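PDB 3G5W: multicopper oxidase type 1 from Nitrosomonas europaea, which probably oxidises substrates at a blue copper site and passes the electrons to a copper cluster that reduces oxygen, as laccase-like multicopper oxidases do. Local coordinates for residues A[22-27]-A[144-149]; A[94-99]-A[215-220]; A[164-169]-A[258-263]. All coordinates share one frame; numbering follows the deposited sequence.

How the contacts relate
Contacts 1 and 2 both join the first cupredoxin domain to the second, at opposite sides of the chain's centre, with centres about 28 Å apart; contact 3 lies within the second domain. Contacts 1 and 3 are neighbours, about 13 Å between centres, because strands 137-146 and 166-169 pair in one sheet: Trp146 N lies 2.8 Å from Tyr166 O and Ser148 OG 2.6 Å from Asp165 OD2, both hydrogen bonds. The far strand of that sheet, 217-225, belongs to contact 2. In contact 1 the Thr24 side chain is about 10 Å from the blue copper; Pro96 of contact 2 is about 8 Å from a Cu-O linkage, and Thr259 of contact 3 about 14 Å from a Cu-O-Cu linkage.

Contact 1. Residues A[22-27]-A[144-149]; sequences FHTFAF and SDWVSS
Trp146 holds its CG beside the backbone N and anti to the carbonyl carbon (chi1 -52°), while Phe22 takes a torsion between two staggered positions (chi1 -128°); together these bring the indole's six-membered ring against one face of the phenyl ring. The result is a T-shaped pair in which the edge of Trp146 meets the face of Phe22, with centroids 4.9 Å apart and planes at 62°. Trp146 CE3 carries the contact, sitting 3.6 Å from the Phe22 plane over the ring centre, and CZ3 follows it toward CD1 and CG. At its rim the phenyl ring meets backbone instead: Phe22 CZ lies 3.3 Å from Val147 O, near the ring plane, so that the electropositive C-H edge faces a carbonyl oxygen, and Phe22 CE2 comes within 3.9 Å of Ser148 CA. Thr24, on the same side of its strand, adds its methyl at the indole edge, CG2 4.4 Å from Trp146 CZ3; its hydroxyl is engaged by Thr12 O on the neighbouring strand. No hydrogen bond joins 22-27 to 144-149. What fixes the indole's rotation is probably its other end, where NE1 donates to Thr168 OG1. Met114, at the end of helix 108-114, which also carries the copper ligand His111, packs against both Phe22 and Val147. Phe25, on the other side of strand 20-27, meets the His111 ring edge-to-face and also touches that of His56. This is an aromatic interface between the two cupredoxin domains of a multicopper oxidase, near the blue copper site, the Thr24 side chain about 10 Å from the copper ion.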
ATOM      1  N   PHE A  22      21.721  17.816  -1.611  1.00 22.96           N
ATOM      2  CA  PHE A  22      21.305  17.110  -2.815  1.00 22.50           C
ATOM      3  C   PHE A  22      21.330  18.041  -4.021  1.00 22.14           C
ATOM      4  O   PHE A  22      20.994  19.213  -3.902  1.00 21.82           O
ATOM      5  CB  PHE A  22      19.897  16.529  -2.631  1.00 22.32           C
ATOM      6  CG  PHE A  22      19.804  15.064  -2.953  1.00 22.16           C
ATOM      7  CD1 PHE A  22      19.562  14.635  -4.256  1.00 22.77           C
ATOM      8  CD2 PHE A  22      19.974  14.113  -1.956  1.00 22.46           C
ATOM      9  CE1 PHE A  22      19.484  13.272  -4.552  1.00 22.04           C
ATOM     10  CE2 PHE A  22      19.894  12.754  -2.241  1.00 21.80           C
ATOM     11  CZ  PHE A  22      19.653  12.336  -3.545  1.00 21.35           C
ATOM     12  N   HIS A  23      21.726  17.502  -5.173  1.00 21.87           N
ATOM     13  CA  HIS A  23      21.696  18.217  -6.443  1.00 21.59           C
ATOM     14  C   HIS A  23      20.297  18.053  -7.048  1.00 21.08           C
ATOM     15  O   HIS A  23      19.820  16.929  -7.235  1.00 21.38           O
ATOM     16  CB  HIS A  23      22.764  17.644  -7.381  1.00 21.66           C
ATOM     17  CG  HIS A  23      22.981  18.435  -8.635  1.00 22.88           C
ATOM     18  ND1 HIS A  23      21.951  18.845  -9.457  1.00 24.12           N
ATOM     19  CD2 HIS A  23      24.123  18.855  -9.229  1.00 22.99           C
ATOM     20  CE1 HIS A  23      22.450  19.501 -10.490  1.00 23.95           C
ATOM     21  NE2 HIS A  23      23.764  19.526 -10.373  1.00 23.69           N
ATOM     22  N   THR A  24      19.639  19.172  -7.333  1.00 20.32           N
ATOM     23  CA  THR A  24      18.276  19.159  -7.857  1.00 20.02           C
ATOM     24  C   THR A  24      18.148  19.981  -9.133  1.00 19.73           C
ATOM     25  O   THR A  24      18.951  20.893  -9.388  1.00 19.62           O
ATOM     26  CB  THR A  24      17.244  19.687  -6.820  1.00 20.03           C
ATOM     27  OG1 THR A  24      17.516  21.063  -6.512  1.00 20.53           O
ATOM     28  CG2 THR A  24      17.261  18.855  -5.540  1.00 19.95           C
ATOM     29  N   PHE A  25      17.132  19.649  -9.929  1.00 19.65           N
ATOM     30  CA  PHE A  25      16.743  20.443 -11.089  1.00 19.56           C
ATOM     31  C   PHE A  25      15.450  21.151 -10.709  1.00 19.63           C
ATOM     32  O   PHE A  25      14.352  20.661 -10.976  1.00 19.86           O
ATOM     33  CB  PHE A  25      16.540  19.561 -12.335  1.00 19.68           C
ATOM     34  CG  PHE A  25      17.614  18.517 -12.536  1.00 20.10           C
ATOM     35  CD1 PHE A  25      18.960  18.837 -12.398  1.00 20.80           C
ATOM     36  CD2 PHE A  25      17.275  17.213 -12.887  1.00 20.96           C
ATOM     37  CE1 PHE A  25      19.950  17.873 -12.585  1.00 21.14           C
ATOM     38  CE2 PHE A  25      18.267  16.240 -13.083  1.00 20.83           C
ATOM     39  CZ  PHE A  25      19.599  16.575 -12.923  1.00 20.81           C
ATOM     40  N   ALA A  26      15.596  22.316 -10.089  1.00 19.59           N
ATOM     41  CA  ALA A  26      14.506  22.949  -9.363  1.00 19.12           C
ATOM     42  C   ALA A  26      13.757  24.000 -10.168  1.00 19.34           C
ATOM     43  O   ALA A  26      14.363  24.887 -10.787  1.00 19.21           O
ATOM     44  CB  ALA A  26      15.044  23.556  -8.078  1.00 19.10           C
ATOM     45  N   PHE A  27      12.432  23.919 -10.132  1.00 19.10           N
ATOM     46  CA  PHE A  27      11.600  24.956 -10.723  1.00 19.05           C
ATOM     47  C   PHE A  27      11.760  26.257  -9.921  1.00 19.18           C
ATOM     48  O   PHE A  27      11.563  26.273  -8.700  1.00 19.16           O
ATOM     49  CB  PHE A  27      10.138  24.511 -10.803  1.00 18.98           C
ATOM     50  CG  PHE A  27       9.919  23.286 -11.664  1.00 18.65           C
ATOM     51  CD1 PHE A  27      10.065  23.355 -13.046  1.00 18.58           C
ATOM     52  CD2 PHE A  27       9.564  22.067 -11.091  1.00 19.20           C
ATOM     53  CE1 PHE A  27       9.874  22.222 -13.848  1.00 18.65           C
ATOM     54  CE2 PHE A  27       9.356  20.930 -11.883  1.00 18.80           C
ATOM     55  CZ  PHE A  27       9.512  21.008 -13.262  1.00 18.66           C
ATOM     56  N   SER A 144       8.498  12.724   0.126  1.00 17.72           N
ATOM     57  CA  SER A 144       9.524  12.270  -0.814  1.00 18.20           C
ATOM     58  C   SER A 144      10.513  11.316  -0.167  1.00 17.94           C
ATOM     59  O   SER A 144      10.762  11.396   1.038  1.00 17.82           O
ATOM     60  CB  SER A 144      10.299  13.459  -1.379  1.00 18.37           C
ATOM     61  OG  SER A 144       9.484  14.231  -2.233  1.00 20.80           O
ATOM     62  N   ASP A 145      11.081  10.435  -0.992  1.00 17.69           N
ATOM     63  CA  ASP A 145      12.069   9.439  -0.563  1.00 17.94           C
ATOM     64  C   ASP A 145      13.338   9.597  -1.411  1.00 18.07           C
ATOM     65  O   ASP A 145      13.257   9.705  -2.638  1.00 18.07           O
ATOM     66  CB  ASP A 145      11.475   8.038  -0.720  1.00 18.03           C
ATOM     67  CG  ASP A 145      10.030   7.971  -0.240  1.00 18.66           C
ATOM     68  OD1 ASP A 145       9.817   8.040   0.979  1.00 18.67           O
ATOM     69  OD2 ASP A 145       9.110   7.874  -1.079  1.00 19.93           O
ATOM     70  N   TRP A 146      14.501   9.626  -0.759  1.00 17.68           N
ATOM     71  CA  TRP A 146      15.747   9.993  -1.438  1.00 17.83           C
ATOM     72  C   TRP A 146      16.805   8.904  -1.309  1.00 17.96           C
ATOM     73  O   TRP A 146      16.853   8.210  -0.297  1.00 17.67           O
ATOM     74  CB  TRP A 146      16.312  11.309  -0.880  1.00 17.48           C
ATOM     75  CG  TRP A 146      15.337  12.466  -0.844  1.00 18.02           C
ATOM     76  CD1 TRP A 146      14.296  12.638   0.036  1.00 17.78           C
ATOM     77  CD2 TRP A 146      15.322  13.616  -1.706  1.00 18.08           C
ATOM     78  NE1 TRP A 146      13.632  13.815  -0.235  1.00 17.36           N
ATOM     79  CE2 TRP A 146      14.237  14.433  -1.298  1.00 18.37           C
ATOM     80  CE3 TRP A 146      16.112  14.032  -2.786  1.00 18.25           C
ATOM     81  CZ2 TRP A 146      13.931  15.647  -1.926  1.00 17.57           C
ATOM     82  CZ3 TRP A 146      15.812  15.245  -3.408  1.00 17.91           C
ATOM     83  CH2 TRP A 146      14.721  16.034  -2.978  1.00 18.46           C
ATOM     84  N   VAL A 147      17.648   8.778  -2.338  1.00 18.19           N
ATOM     85  CA  VAL A 147      18.784   7.848  -2.349  1.00 18.67           C
ATOM     86  C   VAL A 147      20.090   8.659  -2.333  1.00 19.10           C
ATOM     87  O   VAL A 147      20.510   9.185  -3.368  1.00 19.04           O
ATOM     88  CB  VAL A 147      18.747   6.916  -3.589  1.00 18.65           C
ATOM     89  CG1 VAL A 147      19.926   5.933  -3.579  1.00 18.10           C
ATOM     90  CG2 VAL A 147      17.422   6.134  -3.651  1.00 18.82           C
ATOM     91  N   SER A 148      20.726   8.762  -1.164  1.00 20.04           N
ATOM     92  CA  SER A 148      21.863   9.676  -0.981  1.00 20.65           C
ATOM     93  C   SER A 148      23.115   9.342  -1.807  1.00 21.32           C
ATOM     94  O   SER A 148      23.945  10.226  -2.060  1.00 21.14           O
ATOM     95  CB  SER A 148      22.229   9.826   0.501  1.00 20.66           C
ATOM     96  OG  SER A 148      22.884   8.670   0.985  1.00 20.89           O
ATOM     97  N   SER A 149      23.242   8.089  -2.240  1.00 21.52           N
ATOM     98  CA  SER A 149      24.379   7.684  -3.082  1.00 22.22           C
ATOM     99  C   SER A 149      24.409   8.437  -4.414  1.00 22.32           C
ATOM    100  O   SER A 149      25.460   8.531  -5.047  1.00 22.17           O
ATOM    101  CB  SER A 149      24.382   6.175  -3.321  1.00 22.13           C
ATOM    102  OG  SER A 149      23.343   5.802  -4.210  1.00 23.94           O
TER

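Contact 2. Residues A[94-99]-A[215-220]; sequences AEPAGT and DGFPLD
Asp215 opens the approach to Gly98 and Thr99 with its backbone, its carbonyl carbon 4.5 Å from Thr99 O, while its side chain turns away. There the carboxylate is gripped at both oxygens: OD2 accepts from Arg235 N, and OD1 from the amides of Asp226 and Thr227 of the second subunit. Arg235 also serves the first domain, since its NE donates to Thr99 O. Gly216 comes next, where the two backbones come nearest, CA to CA, 3.9 Å from Gly98 CA; the Gly216 CA is also 4.0 Å from Thr99 N. Two glycines are needed here: a CB on Gly98 would fall only 2.5 Å from Gly216 CA, and the backbone angles of each residue would also press a side chain against the preceding carbonyl. The backbones meet by van der Waals contact at the two glycines, with no hydrogen bond between the segments. At Phe217 the CB starts off away from the first domain, but with CG beside the backbone N (chi1 -69°) the ring swings back, and its far corner, CZ, touches Pro96 CG at 3.8 Å. The two side chains cross at about a right angle. Pro96 follows a cis peptide bond, in the bend leading into strand 98-103. Beyond this point the segment leaves the first domain: Pro218 packs on Phe213, and Leu219 on Ile223 of the second subunit. Asp215 and Gly216 have angles close to a type I' turn, the tight connection of a beta hairpin between strands 209-214 and 217-225, here wedged at the junction of two cupredoxin domains.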
ATOM      1  N   ALA A  94      -7.939  25.233 -15.583  1.00 23.37           N
ATOM      2  CA  ALA A  94      -7.743  24.630 -14.266  1.00 23.51           C
ATOM      3  C   ALA A  94      -8.991  23.855 -13.871  1.00 23.53           C
ATOM      4  O   ALA A  94      -9.984  24.432 -13.428  1.00 23.70           O
ATOM      5  CB  ALA A  94      -7.404  25.688 -13.228  1.00 23.41           C
ATOM      6  N   GLU A  95      -8.938  22.541 -14.079  1.00 23.42           N
ATOM      7  CA  GLU A  95     -10.055  21.650 -13.778  1.00 23.34           C
ATOM      8  C   GLU A  95      -9.600  20.190 -13.760  1.00 22.58           C
ATOM      9  O   GLU A  95      -8.749  19.794 -14.561  1.00 21.98           O
ATOM     10  CB  GLU A  95     -11.217  21.852 -14.768  1.00 23.54           C
ATOM     11  CG  GLU A  95     -10.824  21.740 -16.237  1.00 24.45           C
ATOM     12  CD  GLU A  95     -12.004  21.837 -17.190  1.00 24.87           C
ATOM     13  OE1 GLU A  95     -13.112  22.230 -16.757  1.00 28.35           O
ATOM     14  OE2 GLU A  95     -11.824  21.525 -18.386  1.00 25.27           O
ATOM     15  N   PRO A  96     -10.162  19.380 -12.839  1.00 22.39           N
ATOM     16  CA  PRO A  96     -11.150  19.761 -11.822  1.00 22.05           C
ATOM     17  C   PRO A  96     -10.522  20.494 -10.638  1.00 21.77           C
ATOM     18  O   PRO A  96      -9.319  20.753 -10.641  1.00 21.90           O
ATOM     19  CB  PRO A  96     -11.718  18.413 -11.376  1.00 22.14           C
ATOM     20  CG  PRO A  96     -10.588  17.470 -11.541  1.00 22.27           C
ATOM     21  CD  PRO A  96      -9.840  17.941 -12.774  1.00 22.31           C
ATOM     22  N   ALA A  97     -11.337  20.839  -9.644  1.00 21.31           N
ATOM     23  CA  ALA A  97     -10.844  21.462  -8.420  1.00 20.91           C
ATOM     24  C   ALA A  97     -10.160  20.426  -7.526  1.00 20.53           C
ATOM     25  O   ALA A  97     -10.403  19.220  -7.661  1.00 20.89           O
ATOM     26  CB  ALA A  97     -11.990  22.130  -7.676  1.00 20.85           C
ATOM     27  N   GLY A  98      -9.306  20.891  -6.621  1.00 19.63           N
ATOM     28  CA  GLY A  98      -8.710  20.011  -5.621  1.00 19.19           C
ATOM     29  C   GLY A  98      -7.211  20.137  -5.467  1.00 18.77           C
ATOM     30  O   GLY A  98      -6.592  21.025  -6.052  1.00 19.16           O
ATOM     31  N   THR A  99      -6.646  19.254  -4.643  1.00 18.31           N
ATOM     32  CA  THR A  99      -5.213  19.174  -4.411  1.00 17.95           C
ATOM     33  C   THR A  99      -4.588  18.424  -5.575  1.00 17.88           C
ATOM     34  O   THR A  99      -4.699  17.189  -5.686  1.00 17.76           O
ATOM     35  CB  THR A  99      -4.881  18.427  -3.108  1.00 17.58           C
ATOM     36  OG1 THR A  99      -5.509  19.087  -2.001  1.00 17.18           O
ATOM     37  CG2 THR A  99      -3.365  18.382  -2.886  1.00 17.14           C
ATOM     38  N   ASP A 215      -7.384  12.328  -4.491  1.00 18.94           N
ATOM     39  CA  ASP A 215      -7.016  12.842  -5.820  1.00 19.50           C
ATOM     40  C   ASP A 215      -7.848  14.063  -6.224  1.00 19.81           C
ATOM     41  O   ASP A 215      -8.212  14.221  -7.387  1.00 19.53           O
ATOM     42  CB  ASP A 215      -7.136  11.742  -6.888  1.00 19.49           C
ATOM     43  CG  ASP A 215      -6.279  10.513  -6.585  1.00 20.01           C
ATOM     44  OD1 ASP A 215      -6.451   9.497  -7.294  1.00 19.68           O
ATOM     45  OD2 ASP A 215      -5.446  10.549  -5.649  1.00 19.56           O
ATOM     46  N   GLY A 216      -8.161  14.909  -5.249  1.00 20.35           N
ATOM     47  CA  GLY A 216      -8.914  16.127  -5.508  1.00 21.20           C
ATOM     48  C   GLY A 216     -10.413  15.978  -5.315  1.00 21.84           C
ATOM     49  O   GLY A 216     -11.088  16.963  -5.026  1.00 22.25           O
ATOM     50  N   PHE A 217     -10.933  14.753  -5.461  1.00 22.15           N
ATOM     51  CA  PHE A 217     -12.382  14.504  -5.420  1.00 22.29           C
ATOM     52  C   PHE A 217     -12.885  14.195  -4.017  1.00 22.71           C
ATOM     53  O   PHE A 217     -12.267  13.402  -3.310  1.00 22.03           O
ATOM     54  CB  PHE A 217     -12.765  13.338  -6.336  1.00 22.55           C
ATOM     55  CG  PHE A 217     -12.607  13.638  -7.800  1.00 22.78           C
ATOM     56  CD1 PHE A 217     -13.652  14.202  -8.520  1.00 23.36           C
ATOM     57  CD2 PHE A 217     -11.412  13.357  -8.453  1.00 23.39           C
ATOM     58  CE1 PHE A 217     -13.506  14.486  -9.879  1.00 24.56           C
ATOM     59  CE2 PHE A 217     -11.258  13.632  -9.808  1.00 23.45           C
ATOM     60  CZ  PHE A 217     -12.307  14.197 -10.521  1.00 22.88           C
ATOM     61  N   PRO A 218     -14.026  14.800  -3.623  1.00 23.14           N
ATOM     62  CA  PRO A 218     -14.591  14.514  -2.307  1.00 23.76           C
ATOM     63  C   PRO A 218     -15.102  13.084  -2.213  1.00 24.49           C
ATOM     64  O   PRO A 218     -15.781  12.608  -3.118  1.00 24.78           O
ATOM     65  CB  PRO A 218     -15.757  15.510  -2.188  1.00 23.85           C
ATOM     66  CG  PRO A 218     -16.097  15.887  -3.581  1.00 23.38           C
ATOM     67  CD  PRO A 218     -14.826  15.790  -4.373  1.00 23.39           C
ATOM     68  N   LEU A 219     -14.754  12.401  -1.130  1.00 25.46           N
ATOM     69  CA  LEU A 219     -15.310  11.090  -0.859  1.00 26.79           C
ATOM     70  C   LEU A 219     -16.771  11.298  -0.465  1.00 28.05           C
ATOM     71  O   LEU A 219     -17.109  12.326   0.123  1.00 28.26           O
ATOM     72  CB  LEU A 219     -14.524  10.394   0.257  1.00 26.76           C
ATOM     73  CG  LEU A 219     -13.053  10.074  -0.047  1.00 26.03           C
ATOM     74  CD1 LEU A 219     -12.344   9.540   1.189  1.00 26.65           C
ATOM     75  CD2 LEU A 219     -12.922   9.078  -1.216  1.00 26.42           C
ATOM     76  N   ASP A 220     -17.638  10.345  -0.802  1.00 29.47           N
ATOM     77  CA  ASP A 220     -19.066  10.464  -0.456  1.00 31.03           C
ATOM     78  C   ASP A 220     -19.307  10.850   1.008  1.00 30.76           C
ATOM     79  O   ASP A 220     -20.131  11.724   1.297  1.00 31.18           O
ATOM     80  CB  ASP A 220     -19.833   9.195  -0.823  1.00 31.73           C
ATOM     81  CG  ASP A 220     -20.697   9.379  -2.055  1.00 34.43           C
ATOM     82  OD1 ASP A 220     -20.218   9.967  -3.058  1.00 37.85           O
ATOM     83  OD2 ASP A 220     -21.863   8.933  -2.018  1.00 37.56           O
TER

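Contact 3. Residues A[164-169]-A[258-263]; sequences FDYYTI and TTNGDK
The backbones of 164-169 and 258-263 are joined by one direct hydrogen bond, Gly261 N to Asp165 O (3.1 Å, 146° at the hydrogen), nearly in line with the carbonyl bond. Water 1 donates to Asp165 O and Gly261 O and accepts from Thr259 OG1; water 2 accepts from Tyr167 N and lies within hydrogen-bonding distance of Thr259 O and Asn260 OD1, which also accepts from Gly267 N. The Tyr166 ring lies over the peptide, Gly261 N 3.6 Å from its plane and offset toward the rim, while CE1 touches Asn260 CB at 4.0 Å. Asp165 and Tyr166 form a classic beta bulge opposite Trp146, on the strand outermost in this chain's second-domain cupredoxin sheet, and Gly261 is the second residue of a type II' turn from Asn260 to Lys263. The Lys263 side chain folds back so that NZ donates to Asn260 O, 3.1 Å away, from the face opposite the turn's own Lys263 N, with Tyr166 OH 3.8 Å off. An alanine in place of Tyr166 is likely to leave the Gly261 peptide uncovered on that face and Lys263 NZ without the nearby phenol oxygen. Thr259 O lies in the Tyr167 ring plane, 3.8 Å from CD2.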
ATOM      1  N   PHE A 164      17.419   3.530  -0.338  1.00 19.21           N
ATOM      2  CA  PHE A 164      16.763   4.753   0.119  1.00 18.93           C
ATOM      3  C   PHE A 164      17.182   5.001   1.557  1.00 18.70           C
ATOM      4  O   PHE A 164      17.225   4.069   2.355  1.00 18.55           O
ATOM      5  CB  PHE A 164      15.236   4.636   0.005  1.00 18.48           C
ATOM      6  CG  PHE A 164      14.728   4.720  -1.403  1.00 18.43           C
ATOM      7  CD1 PHE A 164      14.312   5.935  -1.929  1.00 18.10           C
ATOM      8  CD2 PHE A 164      14.667   3.585  -2.205  1.00 18.84           C
ATOM      9  CE1 PHE A 164      13.843   6.020  -3.243  1.00 19.79           C
ATOM     10  CE2 PHE A 164      14.207   3.662  -3.522  1.00 19.62           C
ATOM     11  CZ  PHE A 164      13.792   4.876  -4.037  1.00 18.92           C
ATOM     12  N   ASP A 165      17.502   6.248   1.889  1.00 18.30           N
ATOM     13  CA  ASP A 165      18.002   6.544   3.230  1.00 18.54           C
ATOM     14  C   ASP A 165      17.608   7.901   3.820  1.00 18.13           C
ATOM     15  O   ASP A 165      17.921   8.170   4.974  1.00 17.60           O
ATOM     16  CB  ASP A 165      19.529   6.349   3.309  1.00 19.06           C
ATOM     17  CG  ASP A 165      20.282   7.065   2.205  1.00 20.40           C
ATOM     18  OD1 ASP A 165      19.678   7.835   1.421  1.00 20.24           O
ATOM     19  OD2 ASP A 165      21.509   6.846   2.125  1.00 23.17           O
ATOM     20  N   TYR A 166      16.944   8.748   3.032  1.00 17.77           N
ATOM     21  CA  TYR A 166      16.382  10.003   3.551  1.00 17.80           C
ATOM     22  C   TYR A 166      14.935  10.186   3.106  1.00 17.59           C
ATOM     23  O   TYR A 166      14.568   9.829   1.987  1.00 17.26           O
ATOM     24  CB  TYR A 166      17.236  11.233   3.181  1.00 18.26           C
ATOM     25  CG  TYR A 166      18.550  11.279   3.932  1.00 18.90           C
ATOM     26  CD1 TYR A 166      18.682  12.031   5.107  1.00 19.55           C
ATOM     27  CD2 TYR A 166      19.655  10.553   3.479  1.00 19.32           C
ATOM     28  CE1 TYR A 166      19.884  12.060   5.809  1.00 19.86           C
ATOM     29  CE2 TYR A 166      20.859  10.573   4.171  1.00 19.77           C
ATOM     30  CZ  TYR A 166      20.967  11.333   5.330  1.00 20.36           C
ATOM     31  OH  TYR A 166      22.155  11.349   6.012  1.00 20.64           O
ATOM     32  N   TYR A 167      14.126  10.732   4.012  1.00 17.27           N
ATOM     33  CA  TYR A 167      12.685  10.875   3.810  1.00 17.32           C
ATOM     34  C   TYR A 167      12.271  12.268   4.263  1.00 16.77           C
ATOM     35  O   TYR A 167      12.666  12.713   5.333  1.00 16.91           O
ATOM     36  CB  TYR A 167      11.940   9.773   4.583  1.00 17.79           C
ATOM     37  CG  TYR A 167      12.546   8.428   4.288  1.00 18.27           C
ATOM     38  CD1 TYR A 167      12.153   7.700   3.162  1.00 18.92           C
ATOM     39  CD2 TYR A 167      13.577   7.920   5.081  1.00 18.60           C
ATOM     40  CE1 TYR A 167      12.748   6.475   2.854  1.00 19.38           C
ATOM     41  CE2 TYR A 167      14.175   6.696   4.781  1.00 19.28           C
ATOM     42  CZ  TYR A 167      13.747   5.983   3.668  1.00 18.56           C
ATOM     43  OH  TYR A 167      14.327   4.775   3.357  1.00 20.41           O
ATOM     44  N   THR A 168      11.489  12.958   3.439  1.00 16.21           N
ATOM     45  CA  THR A 168      11.228  14.381   3.683  1.00 15.95           C
ATOM     46  C   THR A 168       9.751  14.776   3.586  1.00 15.55           C
ATOM     47  O   THR A 168       8.980  14.138   2.874  1.00 15.25           O
ATOM     48  CB  THR A 168      12.056  15.294   2.722  1.00 15.79           C
ATOM     49  OG1 THR A 168      11.678  15.048   1.364  1.00 15.62           O
ATOM     50  CG2 THR A 168      13.577  15.076   2.882  1.00 15.23           C
ATOM     51  N   ILE A 169       9.374  15.808   4.339  1.00 15.68           N
ATOM     52  CA  ILE A 169       8.151  16.583   4.083  1.00 15.55           C
ATOM     53  C   ILE A 169       8.624  17.913   3.499  1.00 15.85           C
ATOM     54  O   ILE A 169       9.405  18.626   4.140  1.00 15.95           O
ATOM     55  CB  ILE A 169       7.338  16.898   5.368  1.00 15.64           C
ATOM     56  CG1 ILE A 169       6.986  15.620   6.145  1.00 15.89           C
ATOM     57  CG2 ILE A 169       6.057  17.686   5.007  1.00 15.35           C
ATOM     58  CD1 ILE A 169       6.383  15.876   7.539  1.00 15.55           C
ATOM     59  N   THR A 258      11.482   7.026   9.398  1.00 20.64           N
ATOM     60  CA  THR A 258      11.749   7.970  10.493  1.00 21.52           C
ATOM     61  C   THR A 258      13.231   7.964  10.891  1.00 21.20           C
ATOM     62  O   THR A 258      13.597   8.272  12.034  1.00 21.18           O
ATOM     63  CB  THR A 258      10.876   7.689  11.736  1.00 21.61           C
ATOM     64  OG1 THR A 258      11.141   6.364  12.216  1.00 23.69           O
ATOM     65  CG2 THR A 258       9.393   7.832  11.406  1.00 22.55           C
ATOM     66  N   THR A 259      14.079   7.614   9.934  1.00 21.34           N
ATOM     67  CA  THR A 259      15.524   7.630  10.144  1.00 21.98           C
ATOM     68  C   THR A 259      16.200   8.606   9.177  1.00 21.89           C
ATOM     69  O   THR A 259      15.738   8.782   8.040  1.00 21.88           O
ATOM     70  CB  THR A 259      16.149   6.218  10.008  1.00 22.02           C
ATOM     71  OG1 THR A 259      15.766   5.635   8.758  1.00 22.98           O
ATOM     72  CG2 THR A 259      15.693   5.299  11.140  1.00 22.67           C
ATOM     73  N   ASN A 260      17.268   9.251   9.656  1.00 21.89           N
ATOM     74  CA  ASN A 260      18.178  10.045   8.835  1.00 21.92           C
ATOM     75  C   ASN A 260      19.459   9.243   8.637  1.00 22.64           C
ATOM     76  O   ASN A 260      20.252   9.108   9.565  1.00 22.28           O
ATOM     77  CB  ASN A 260      18.515  11.379   9.526  1.00 21.74           C
ATOM     78  CG  ASN A 260      17.329  12.319   9.616  1.00 20.63           C
ATOM     79  OD1 ASN A 260      16.397  12.247   8.809  1.00 19.25           O
ATOM     80  ND2 ASN A 260      17.361  13.219  10.598  1.00 19.33           N
ATOM     81  N   GLY A 261      19.653   8.690   7.446  1.00 23.31           N
ATOM     82  CA  GLY A 261      20.751   7.750   7.229  1.00 24.51           C
ATOM     83  C   GLY A 261      20.559   6.569   8.163  1.00 25.32           C
ATOM     84  O   GLY A 261      19.505   5.936   8.147  1.00 25.24           O
ATOM     85  N   ASP A 262      21.547   6.274   9.003  1.00 26.04           N
ATOM     86  CA  ASP A 262      21.342   5.209   9.995  1.00 27.22           C
ATOM     87  C   ASP A 262      21.046   5.688  11.430  1.00 27.10           C
ATOM     88  O   ASP A 262      21.127   4.910  12.385  1.00 27.02           O
ATOM     89  CB  ASP A 262      22.453   4.149   9.941  1.00 27.88           C
ATOM     90  CG  ASP A 262      23.822   4.702  10.234  1.00 30.02           C
ATOM     91  OD1 ASP A 262      23.947   5.910  10.544  1.00 32.31           O
ATOM     92  OD2 ASP A 262      24.791   3.904  10.154  1.00 33.19           O
ATOM     93  N   LYS A 263      20.677   6.959  11.567  1.00 27.04           N
ATOM     94  CA  LYS A 263      20.307   7.527  12.862  1.00 27.32           C
ATOM     95  C   LYS A 263      18.787   7.557  13.029  1.00 27.20           C
ATOM     96  O   LYS A 263      18.081   7.953  12.106  1.00 26.69           O
ATOM     97  CB  LYS A 263      20.844   8.957  13.006  1.00 27.61           C
ATOM     98  CG  LYS A 263      22.366   9.104  12.967  1.00 29.83           C
ATOM     99  CD  LYS A 263      22.853   9.533  11.591  1.00 33.23           C
ATOM    100  CE  LYS A 263      22.520  11.004  11.286  1.00 35.24           C
ATOM    101  NZ  LYS A 263      22.488  11.259   9.812  1.00 35.22           N
TER
HETATM  102  O   HOH W   1      17.392   5.976   6.674  1.00 21.82           O
HETATM  103  O   HOH W   2      15.399  11.029   6.612  1.00 20.72           O